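Local coordinates for protein C-glycoside 3-oxidase (Microbacterium trichothecenolyticum, PDB 7DVE) that oxidises the C3 hydroxyl of the sugar of C-glycosides such as isoorientin and mangiferin, using bound FAD and molecular oxygen and releasing hydrogen peroxide, at residues 352-355 with 356-359; 416-419 with 420-423; 360-363 with 364-367; 164-167 with 168-171. All blocks are in the same frame, centred on the assembly; numbering follows the deposited sequence.

Contact 1 (352-355 with 356-359)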
ATOM      1  N   PRO A 352     -10.567   6.752  -1.304  1.00 47.69           N
ATOM      2  CA  PRO A 352      -9.949   6.032  -2.424  1.00 49.78           C
ATOM      3  C   PRO A 352     -10.934   5.648  -3.501  1.00 52.09           C
ATOM      4  O   PRO A 352     -10.518   5.225  -4.580  1.00 53.50           O
ATOM      5  CB  PRO A 352      -9.362   4.774  -1.755  1.00 49.37           C
ATOM      6  CG  PRO A 352     -10.196   4.574  -0.536  1.00 49.96           C
ATOM      7  CD  PRO A 352     -10.587   5.953  -0.064  1.00 49.87           C
ATOM      8  N   VAL A 353     -12.218   5.765  -3.243  1.00 53.02           N
ATOM      9  CA  VAL A 353     -13.246   5.438  -4.206  1.00 53.65           C
ATOM     10  C   VAL A 353     -14.130   6.662  -4.365  1.00 55.17           C
ATOM     11  O   VAL A 353     -14.464   7.329  -3.380  1.00 53.06           O
ATOM     12  CB  VAL A 353     -14.076   4.223  -3.750  1.00 54.09           C
ATOM     13  CG1 VAL A 353     -15.170   3.957  -4.734  1.00 55.59           C
ATOM     14  CG2 VAL A 353     -13.191   3.016  -3.588  1.00 53.35           C
ATOM     15  N   LYS A 354     -14.473   6.972  -5.608  1.00 56.49           N
ATOM     16  CA  LYS A 354     -15.500   7.959  -5.899  1.00 56.47           C
ATOM     17  C   LYS A 354     -16.836   7.426  -5.401  1.00 58.28           C
ATOM     18  O   LYS A 354     -17.368   6.467  -5.960  1.00 57.49           O
ATOM     19  CB  LYS A 354     -15.533   8.233  -7.401  1.00 59.84           C
ATOM     20  CG  LYS A 354     -16.549   9.274  -7.822  1.00 62.13           C
ATOM     21  CD  LYS A 354     -15.999  10.666  -7.618  1.00 61.14           C
ATOM     22  CE  LYS A 354     -16.687  11.680  -8.518  1.00 66.26           C
ATOM     23  NZ  LYS A 354     -18.105  11.308  -8.785  1.00 68.25           N
ATOM     24  N   LEU A 355     -17.367   8.030  -4.340  1.00 58.90           N
ATOM     25  CA  LEU A 355     -18.624   7.618  -3.724  1.00 57.89           C
ATOM     26  C   LEU A 355     -19.791   8.498  -4.134  1.00 59.93           C
ATOM     27  O   LEU A 355     -20.885   7.988  -4.399  1.00 65.61           O
ATOM     28  CB  LEU A 355     -18.501   7.647  -2.197  1.00 57.66           C
ATOM     29  CG  LEU A 355     -17.458   6.744  -1.544  1.00 55.50           C
ATOM     30  CD1 LEU A 355     -17.768   6.666  -0.074  1.00 52.23           C
ATOM     31  CD2 LEU A 355     -17.490   5.359  -2.168  1.00 55.02           C
ATOM     32  N   ALA A 356     -19.564   9.807  -4.206  1.00 61.02           N
ATOM     33  CA  ALA A 356     -20.591  10.790  -4.513  1.00 60.95           C
ATOM     34  C   ALA A 356     -19.900  12.084  -4.918  1.00 61.95           C
ATOM     35  O   ALA A 356     -18.671  12.201  -4.879  1.00 60.26           O
ATOM     36  CB  ALA A 356     -21.521  11.013  -3.319  1.00 61.49           C
ATOM     37  N   ASP A 357     -20.698  13.051  -5.328  1.00 59.93           N
ATOM     38  CA  ASP A 357     -20.210  14.396  -5.568  1.00 62.75           C
ATOM     39  C   ASP A 357     -20.576  15.246  -4.370  1.00 58.87           C
ATOM     40  O   ASP A 357     -21.654  15.071  -3.787  1.00 56.97           O
ATOM     41  CB  ASP A 357     -20.812  15.019  -6.835  1.00 61.28           C
ATOM     42  CG  ASP A 357     -20.428  14.272  -8.089  1.00 68.54           C
ATOM     43  OD1 ASP A 357     -19.216  14.033  -8.292  1.00 71.75           O
ATOM     44  OD2 ASP A 357     -21.328  13.959  -8.902  1.00 75.05           O
ATOM     45  N   ASP A 358     -19.676  16.155  -4.005  1.00 56.06           N
ATOM     46  CA  ASP A 358     -19.993  17.111  -2.955  1.00 57.90           C
ATOM     47  C   ASP A 358     -21.097  18.031  -3.441  1.00 59.40           C
ATOM     48  O   ASP A 358     -21.256  18.268  -4.642  1.00 59.86           O
ATOM     49  CB  ASP A 358     -18.758  17.929  -2.562  1.00 57.31           C
ATOM     50  CG  ASP A 358     -18.797  18.430  -1.101  1.00 58.73           C
ATOM     51  OD1 ASP A 358     -19.692  18.007  -0.326  1.00 55.75           O
ATOM     52  OD2 ASP A 358     -17.907  19.254  -0.730  1.00 58.36           O
ATOM     53  N   ASP A 359     -21.877  18.523  -2.496  1.00 59.34           N
ATOM     54  CA  ASP A 359     -22.902  19.512  -2.771  1.00 60.20           C
ATOM     55  C   ASP A 359     -22.234  20.881  -2.918  1.00 61.88           C
ATOM     56  O   ASP A 359     -21.685  21.414  -1.944  1.00 59.66           O
ATOM     57  CB  ASP A 359     -23.941  19.509  -1.647  1.00 58.68           C
ATOM     58  CG  ASP A 359     -24.997  20.584  -1.828  1.00 63.22           C
ATOM     59  OD1 ASP A 359     -25.043  21.177  -2.923  1.00 63.49           O
ATOM     60  OD2 ASP A 359     -25.774  20.853  -0.873  1.00 64.19           O
TER
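Two first torsions bring Lys354 and Asp357 together: CG of Lys354 stands anti to its own N (chi1 -179°), while CG of Asp357 lies beside its N and anti to its carbonyl carbon (chi1 -63°). Both lie on a surface loop of the GMC oxidoreductase fold that links strand 341-347 to strand 366-373, so the result is an i to i+3 salt bridge across a loop without helical geometry. The lysine chain bends at chi2 and again at chi4, bends that together bring NZ to 3.0 Å from OD1 of Asp357. The ammonium approaches from above the carboxylate plane, not within it, and the other oxygen is more distant: OD2 of Asp357 lies 4.2 Å from NZ of Lys354. One oxygen therefore carries the pairing. Both residues are exposed, and the two side chains meet at a slant. Leu355 goes another way, its end leading off to Val302 on strand 300-307. At the start of the loop Pro352 touches the FAD, whereas the Lys354 side chain remains about 10 Å from the cofactor. On the way to the ion pair the lysine's aliphatic part passes the backbone, with CD of Lys354 4.1 Å from O of Ala356.

Contact 2 (416-419 with 420-423)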
ATOM      1  N   LYS A 416     -21.842  -4.703   6.584  1.00 56.90           N
ATOM      2  CA  LYS A 416     -22.918  -3.910   5.979  1.00 58.18           C
ATOM      3  C   LYS A 416     -23.833  -3.281   7.041  1.00 57.72           C
ATOM      4  O   LYS A 416     -24.127  -2.064   7.006  1.00 56.65           O
ATOM      5  CB  LYS A 416     -23.707  -4.783   5.012  1.00 55.86           C
ATOM      6  CG  LYS A 416     -22.832  -5.263   3.864  1.00 56.63           C
ATOM      7  CD  LYS A 416     -23.520  -6.361   3.091  1.00 57.94           C
ATOM      8  CE  LYS A 416     -24.748  -5.802   2.414  1.00 55.60           C
ATOM      9  NZ  LYS A 416     -25.204  -6.741   1.398  1.00 59.46           N
ATOM     10  N   ALA A 417     -24.255  -4.088   8.024  1.00 56.40           N
ATOM     11  CA  ALA A 417     -25.094  -3.523   9.084  1.00 55.47           C
ATOM     12  C   ALA A 417     -24.340  -2.466   9.896  1.00 55.17           C
ATOM     13  O   ALA A 417     -24.908  -1.419  10.256  1.00 56.47           O
ATOM     14  CB  ALA A 417     -25.626  -4.634   9.989  1.00 50.96           C
ATOM     15  N   GLU A 418     -23.049  -2.685  10.154  1.00 53.12           N
ATOM     16  CA  GLU A 418     -22.322  -1.695  10.955  1.00 53.71           C
ATOM     17  C   GLU A 418     -22.079  -0.400  10.186  1.00 54.62           C
ATOM     18  O   GLU A 418     -22.086   0.684  10.786  1.00 55.42           O
ATOM     19  CB  GLU A 418     -20.992  -2.249  11.478  1.00 54.60           C
ATOM     20  CG  GLU A 418     -20.129  -1.190  12.260  1.00 60.21           C
ATOM     21  CD  GLU A 418     -20.726  -0.763  13.617  1.00 61.45           C
ATOM     22  OE1 GLU A 418     -21.848  -1.201  13.951  1.00 61.99           O
ATOM     23  OE2 GLU A 418     -20.071   0.021  14.359  1.00 65.77           O
ATOM     24  N   ILE A 419     -21.847  -0.466   8.877  1.00 54.64           N
ATOM     25  CA  ILE A 419     -21.565   0.786   8.190  1.00 56.19           C
ATOM     26  C   ILE A 419     -22.823   1.629   8.110  1.00 53.76           C
ATOM     27  O   ILE A 419     -22.758   2.859   8.213  1.00 53.62           O
ATOM     28  CB  ILE A 419     -20.948   0.563   6.798  1.00 52.60           C
ATOM     29  CG1 ILE A 419     -20.346   1.889   6.313  1.00 46.76           C
ATOM     30  CG2 ILE A 419     -21.979   0.070   5.842  1.00 51.09           C
ATOM     31  CD1 ILE A 419     -19.368   1.732   5.151  1.00 47.40           C
ATOM     32  N   VAL A 420     -23.991   0.992   7.975  1.00 53.31           N
ATOM     33  CA  VAL A 420     -25.222   1.781   8.026  1.00 52.00           C
ATOM     34  C   VAL A 420     -25.408   2.400   9.413  1.00 56.12           C
ATOM     35  O   VAL A 420     -25.768   3.583   9.537  1.00 56.24           O
ATOM     36  CB  VAL A 420     -26.429   0.921   7.609  1.00 53.75           C
ATOM     37  CG1 VAL A 420     -27.717   1.715   7.733  1.00 52.93           C
ATOM     38  CG2 VAL A 420     -26.229   0.457   6.191  1.00 48.14           C
ATOM     39  N   ARG A 421     -25.124   1.634  10.479  1.00 53.91           N
ATOM     40  CA  ARG A 421     -25.269   2.201  11.821  1.00 53.92           C
ATOM     41  C   ARG A 421     -24.327   3.390  12.039  1.00 55.72           C
ATOM     42  O   ARG A 421     -24.706   4.399  12.650  1.00 55.19           O
ATOM     43  CB  ARG A 421     -25.032   1.121  12.877  1.00 54.97           C
ATOM     44  CG  ARG A 421     -25.211   1.610  14.309  1.00 60.46           C
ATOM     45  CD  ARG A 421     -24.745   0.572  15.351  1.00 58.75           C
ATOM     46  NE  ARG A 421     -23.341   0.767  15.698  1.00 61.25           N
ATOM     47  CZ  ARG A 421     -22.905   1.724  16.511  1.00 63.30           C
ATOM     48  NH1 ARG A 421     -23.742   2.562  17.101  1.00 63.06           N
ATOM     49  NH2 ARG A 421     -21.599   1.847  16.734  1.00 61.29           N
ATOM     50  N   LEU A 422     -23.091   3.295  11.551  1.00 55.01           N
ATOM     51  CA  LEU A 422     -22.167   4.412  11.734  1.00 52.79           C
ATOM     52  C   LEU A 422     -22.571   5.615  10.882  1.00 55.69           C
ATOM     53  O   LEU A 422     -22.421   6.764  11.320  1.00 53.58           O
ATOM     54  CB  LEU A 422     -20.738   3.993  11.398  1.00 53.10           C
ATOM     55  CG  LEU A 422     -19.981   2.934  12.199  1.00 56.65           C
ATOM     56  CD1 LEU A 422     -18.707   2.545  11.450  1.00 53.72           C
ATOM     57  CD2 LEU A 422     -19.650   3.379  13.613  1.00 54.57           C
ATOM     58  N   GLY A 423     -23.072   5.387   9.659  1.00 51.98           N
ATOM     59  CA  GLY A 423     -23.426   6.516   8.810  1.00 51.59           C
ATOM     60  C   GLY A 423     -24.671   7.256   9.278  1.00 55.27           C
ATOM     61  O   GLY A 423     -24.751   8.483   9.176  1.00 55.41           O
TER
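The carbonyl oxygen of Glu418 accepts the backbone N-H of Leu422 at 2.9 Å (O to N), one of the i to i+4 bonds of the alpha-helix 406-424. Its neighbours repeat the pattern: Val420 N bonds to Lys416 O, Arg421 N to Ala417 O, and Gly423 N to Ile419 O. Along the same turn, Glu418 and Arg421 form an i to i+3 salt bridge, their side chains lying alongside one another and pointing the same way. Both place CG anti to N; the glutamate then bends at chi2 (69°) and the arginine at chi3, which turns the charged ends together. NE of Arg421 donates to OE1 of Glu418 at 3.0 Å, with an angle of 158° at the hydrogen. OE1 sits in the guanidinium plane at its edge and receives the bond on its syn side, with NE somewhat out of the carboxylate plane. The second arm is weak, NH2 of Arg421 to OE2 of Glu418 at 3.4 Å; the two planes are turned 37° apart. NH1 of Arg421 also bonds to the carbonyl of Val184, a second hold that probably limits its rotation. The helix's buried side faces the antiparallel sheet: Ile419 packs on Leu369, Leu371, Ile301 and Phe303, and Leu422 on Leu371. Leu422 also slants across the glutamate, its CD2 3.5 Å from OE2 of Glu418.

Contact 3 (360-363 with 364-367)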
ATOM      1  N   PRO A 360     -22.267  21.491  -4.106  1.00 61.45           N
ATOM      2  CA  PRO A 360     -21.673  22.833  -4.245  1.00 63.48           C
ATOM      3  C   PRO A 360     -22.355  23.871  -3.376  1.00 61.98           C
ATOM      4  O   PRO A 360     -21.721  24.855  -2.987  1.00 62.01           O
ATOM      5  CB  PRO A 360     -21.841  23.155  -5.742  1.00 64.57           C
ATOM      6  CG  PRO A 360     -22.469  21.931  -6.381  1.00 65.05           C
ATOM      7  CD  PRO A 360     -23.086  21.122  -5.275  1.00 64.14           C
ATOM      8  N   ALA A 361     -23.630  23.671  -3.048  1.00 61.37           N
ATOM      9  CA  ALA A 361     -24.323  24.553  -2.118  1.00 63.93           C
ATOM     10  C   ALA A 361     -23.742  24.504  -0.708  1.00 63.46           C
ATOM     11  O   ALA A 361     -23.921  25.456   0.059  1.00 64.55           O
ATOM     12  CB  ALA A 361     -25.808  24.186  -2.059  1.00 64.11           C
ATOM     13  N   ALA A 362     -23.080  23.411  -0.331  1.00 64.45           N
ATOM     14  CA  ALA A 362     -22.667  23.188   1.058  1.00 62.38           C
ATOM     15  C   ALA A 362     -21.413  22.336   1.065  1.00 59.47           C
ATOM     16  O   ALA A 362     -21.440  21.167   1.456  1.00 59.98           O
ATOM     17  CB  ALA A 362     -23.788  22.519   1.851  1.00 57.44           C
ATOM     18  N   PRO A 363     -20.285  22.880   0.616  1.00 59.30           N
ATOM     19  CA  PRO A 363     -19.072  22.065   0.517  1.00 59.98           C
ATOM     20  C   PRO A 363     -18.694  21.479   1.870  1.00 59.65           C
ATOM     21  O   PRO A 363     -18.833  22.127   2.908  1.00 60.89           O
ATOM     22  CB  PRO A 363     -18.010  23.047   0.004  1.00 58.08           C
ATOM     23  CG  PRO A 363     -18.571  24.385   0.235  1.00 59.74           C
ATOM     24  CD  PRO A 363     -20.053  24.271   0.189  1.00 59.82           C
ATOM     25  N   GLY A 364     -18.255  20.222   1.842  1.00 57.82           N
ATOM     26  CA  GLY A 364     -17.872  19.503   3.031  1.00 56.55           C
ATOM     27  C   GLY A 364     -18.982  18.724   3.708  1.00 56.99           C
ATOM     28  O   GLY A 364     -18.694  17.969   4.637  1.00 54.38           O
ATOM     29  N   SER A 365     -20.236  18.851   3.263  1.00 57.57           N
ATOM     30  CA  SER A 365     -21.340  18.221   3.984  1.00 61.49           C
ATOM     31  C   SER A 365     -21.592  16.762   3.600  1.00 55.10           C
ATOM     32  O   SER A 365     -22.231  16.049   4.374  1.00 54.41           O
ATOM     33  CB  SER A 365     -22.623  19.028   3.791  1.00 61.37           C
ATOM     34  OG  SER A 365     -22.928  19.142   2.424  1.00 58.57           O
ATOM     35  N   ILE A 366     -21.124  16.308   2.441  1.00 53.24           N
ATOM     36  CA  ILE A 366     -21.233  14.906   2.038  1.00 52.18           C
ATOM     37  C   ILE A 366     -19.946  14.200   2.421  1.00 50.21           C
ATOM     38  O   ILE A 366     -18.859  14.632   2.019  1.00 48.97           O
ATOM     39  CB  ILE A 366     -21.479  14.771   0.520  1.00 54.04           C
ATOM     40  CG1 ILE A 366     -22.652  15.639   0.038  1.00 55.06           C
ATOM     41  CG2 ILE A 366     -21.675  13.323   0.150  1.00 53.27           C
ATOM     42  CD1 ILE A 366     -23.893  15.467   0.804  1.00 54.52           C
ATOM     43  N   VAL A 367     -20.057  13.100   3.171  1.00 48.30           N
ATOM     44  CA  VAL A 367     -18.881  12.361   3.627  1.00 50.18           C
ATOM     45  C   VAL A 367     -19.035  10.906   3.238  1.00 45.80           C
ATOM     46  O   VAL A 367     -20.145  10.368   3.256  1.00 47.72           O
ATOM     47  CB  VAL A 367     -18.640  12.465   5.150  1.00 47.77           C
ATOM     48  CG1 VAL A 367     -18.161  13.859   5.514  1.00 49.07           C
ATOM     49  CG2 VAL A 367     -19.887  12.094   5.906  1.00 48.37           C
TER
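Ser365 reaches back to Ala362 through both its hydroxyl and its backbone N, and the carbonyl oxygen of Ala362 accepts from the two. OG takes the position between its own N and carbonyl carbon (chi1 58°), the rotamer that aims the hydroxyl back across the turn. From there it donates to Ala362 O at 2.7 Å, in the carbonyl plane. The amide bond is longer, with N of Ser365 3.2 Å from O of Ala362, and its donor is tilted 23° from that plane. The methyl of Ala362 rests beside the hydroxyl, CB of Ala362 lying 3.5 Å from OG of Ser365. An alanine here would probably leave the oxygen of Ala362 held by the amide alone, and the Ala362 methyl without the hydroxyl beside it. Pro363 packs against Tyr327 and Asp358. Gly364 has a positive phi (90°), and a side-chain carbon there would collide with O of Pro363; its N donates to OD2 of Asp358. From the last residue of the turn onward, Ser365 and Val367 pair by backbone bonds with Met307 and Val305. The arrangement is a type II beta turn, Ala362 to Ser365, leading into antiparallel pairing with strand 300-307.

Contact 4 (164-167 with 168-171)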
ATOM      1  N   THR A 164       0.781  11.949  10.579  1.00 52.57           N
ATOM      2  CA  THR A 164       0.257  12.856  11.587  1.00 51.91           C
ATOM      3  C   THR A 164      -1.244  12.695  11.692  1.00 51.10           C
ATOM      4  O   THR A 164      -1.918  12.332  10.719  1.00 53.34           O
ATOM      5  CB  THR A 164       0.584  14.313  11.266  1.00 54.58           C
ATOM      6  OG1 THR A 164      -0.078  15.159  12.218  1.00 54.82           O
ATOM      7  CG2 THR A 164       0.083  14.647   9.864  1.00 54.36           C
ATOM      8  N   THR A 165      -1.770  12.981  12.886  1.00 52.46           N
ATOM      9  CA  THR A 165      -3.211  12.954  13.132  1.00 50.87           C
ATOM     10  C   THR A 165      -3.853  14.341  13.097  1.00 52.41           C
ATOM     11  O   THR A 165      -5.082  14.430  13.089  1.00 52.64           O
ATOM     12  CB  THR A 165      -3.501  12.317  14.502  1.00 50.98           C
ATOM     13  OG1 THR A 165      -2.895  13.121  15.530  1.00 51.90           O
ATOM     14  CG2 THR A 165      -2.958  10.890  14.595  1.00 47.44           C
ATOM     15  N   ASP A 166      -3.058  15.412  13.086  1.00 49.80           N
ATOM     16  CA  ASP A 166      -3.530  16.761  13.369  1.00 54.61           C
ATOM     17  C   ASP A 166      -3.731  17.616  12.126  1.00 53.59           C
ATOM     18  O   ASP A 166      -4.171  18.754  12.257  1.00 56.50           O
ATOM     19  CB  ASP A 166      -2.548  17.482  14.305  1.00 54.41           C
ATOM     20  CG  ASP A 166      -2.341  16.730  15.607  1.00 57.59           C
ATOM     21  OD1 ASP A 166      -3.300  16.072  16.078  1.00 59.65           O
ATOM     22  OD2 ASP A 166      -1.223  16.789  16.160  1.00 64.09           O
ATOM     23  N   ALA A 167      -3.447  17.089  10.938  1.00 52.99           N
ATOM     24  CA  ALA A 167      -3.405  17.904   9.724  1.00 57.03           C
ATOM     25  C   ALA A 167      -4.687  18.701   9.497  1.00 54.38           C
ATOM     26  O   ALA A 167      -4.634  19.816   8.955  1.00 55.41           O
ATOM     27  CB  ALA A 167      -3.128  17.009   8.514  1.00 54.66           C
ATOM     28  N   PHE A 168      -5.830  18.170   9.926  1.00 50.79           N
ATOM     29  CA  PHE A 168      -7.126  18.805   9.740  1.00 50.94           C
ATOM     30  C   PHE A 168      -7.671  19.460  10.998  1.00 53.82           C
ATOM     31  O   PHE A 168      -8.844  19.833  11.014  1.00 56.23           O
ATOM     32  CB  PHE A 168      -8.144  17.781   9.238  1.00 51.00           C
ATOM     33  CG  PHE A 168      -7.820  17.225   7.897  1.00 50.37           C
ATOM     34  CD1 PHE A 168      -8.275  17.844   6.749  1.00 50.88           C
ATOM     35  CD2 PHE A 168      -7.047  16.084   7.774  1.00 49.94           C
ATOM     36  CE1 PHE A 168      -7.958  17.340   5.495  1.00 47.41           C
ATOM     37  CE2 PHE A 168      -6.736  15.575   6.525  1.00 49.49           C
ATOM     38  CZ  PHE A 168      -7.199  16.213   5.389  1.00 48.95           C
ATOM     39  N   ASP A 169      -6.861  19.639  12.051  1.00 52.59           N
ATOM     40  CA  ASP A 169      -7.431  20.101  13.321  1.00 55.17           C
ATOM     41  C   ASP A 169      -7.867  21.566  13.302  1.00 55.64           C
ATOM     42  O   ASP A 169      -8.607  21.975  14.205  1.00 54.74           O
ATOM     43  CB  ASP A 169      -6.445  19.901  14.471  1.00 54.79           C
ATOM     44  CG  ASP A 169      -6.433  18.471  15.001  1.00 58.09           C
ATOM     45  OD1 ASP A 169      -7.156  17.602  14.473  1.00 56.60           O
ATOM     46  OD2 ASP A 169      -5.664  18.212  15.953  1.00 64.56           O
ATOM     47  N   ALA A 170      -7.422  22.370  12.325  1.00 56.04           N
ATOM     48  CA  ALA A 170      -7.804  23.783  12.270  1.00 57.28           C
ATOM     49  C   ALA A 170      -9.025  24.051  11.393  1.00 59.03           C
ATOM     50  O   ALA A 170      -9.448  25.207  11.293  1.00 62.82           O
ATOM     51  CB  ALA A 170      -6.642  24.651  11.766  1.00 54.03           C
ATOM     52  N   SER A 171      -9.606  23.035  10.760  1.00 55.68           N
ATOM     53  CA  SER A 171     -10.691  23.406   9.872  1.00 60.54           C
ATOM     54  C   SER A 171     -11.985  23.620  10.664  1.00 61.66           C
ATOM     55  O   SER A 171     -12.159  23.062  11.751  1.00 60.23           O
ATOM     56  CB  SER A 171     -10.920  22.340   8.804  1.00 56.81           C
ATOM     57  OG  SER A 171     -11.932  21.460   9.201  1.00 58.07           O
TER
HETATM   58  O   HOH W   1      -6.077  22.102   9.937  1.00 57.42           O
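Asp166 and Asp169 are joined through the backbone: N of Asp169 donates to O of Asp166 at 2.8 Å, closing a type I beta turn. The bond is straight at the hydrogen (162°), though the donor stands above the carbonyl plane. A second type I turn, Phe168 to Ser171, overlaps it by two residues; its closing bond is weak. A water ties the two turns together, donating to O of Ala167 and accepting from N of Ala170 at 2.8 Å. Side-chain hydrogen bonds shape the entry. OG1 of Thr164 accepts N of Asp166 at 3.1 Å, an ST turn, and the hydroxyl of Thr165 donates to OD1 of Asp166 from above its carboxylate plane. Apolar contact comes from the buried Phe168; CD2 of its ring is 4.1 Å from CB of Ala167, and both residues pack on Leu210, with Phe168 also against Leu200. The charged groups come close as well. OD2 of Asp169 comes within 3.2 Å of OD1 of Asp166, acceptor to acceptor, the carboxylates crossing at a slant with planes 43° apart. Asp169 OD1 forms a salt bridge with Arg197, on strand 196-204. An asparagine at Asp169 would probably leave Arg197 without its charged mate and weaken the tie between turn and strand. The chemistry thus implies that the approach of like charges is probably eased by Arg197, which would offset the negative charge of Asp169, while the Thr165 hydroxyl supports Asp166.

How the contacts relate
From the N terminus, contact 4 (164-171) comes first, two overlapping turns leaving strand 163-164 toward helix 176-183 and leaning on strands 196-204 and 210-212. Contacts 1 and 3 follow end to end: 352-359 starts beside the flavin cofactor and runs outward, and 360-367 turns the chain back into strand 366-373. They touch through Asp358, whose carboxylate reaches the turn of contact 3, closing a small loop. Contact 2 comes last, on helix 406-424, which packs on strands 366-373, 300-307 and 427-436. All four are local and in series, none nesting or crossing. The antiparallel sheet unites them; contacts 2 and 4 lie about 25 Å apart, centre to centre.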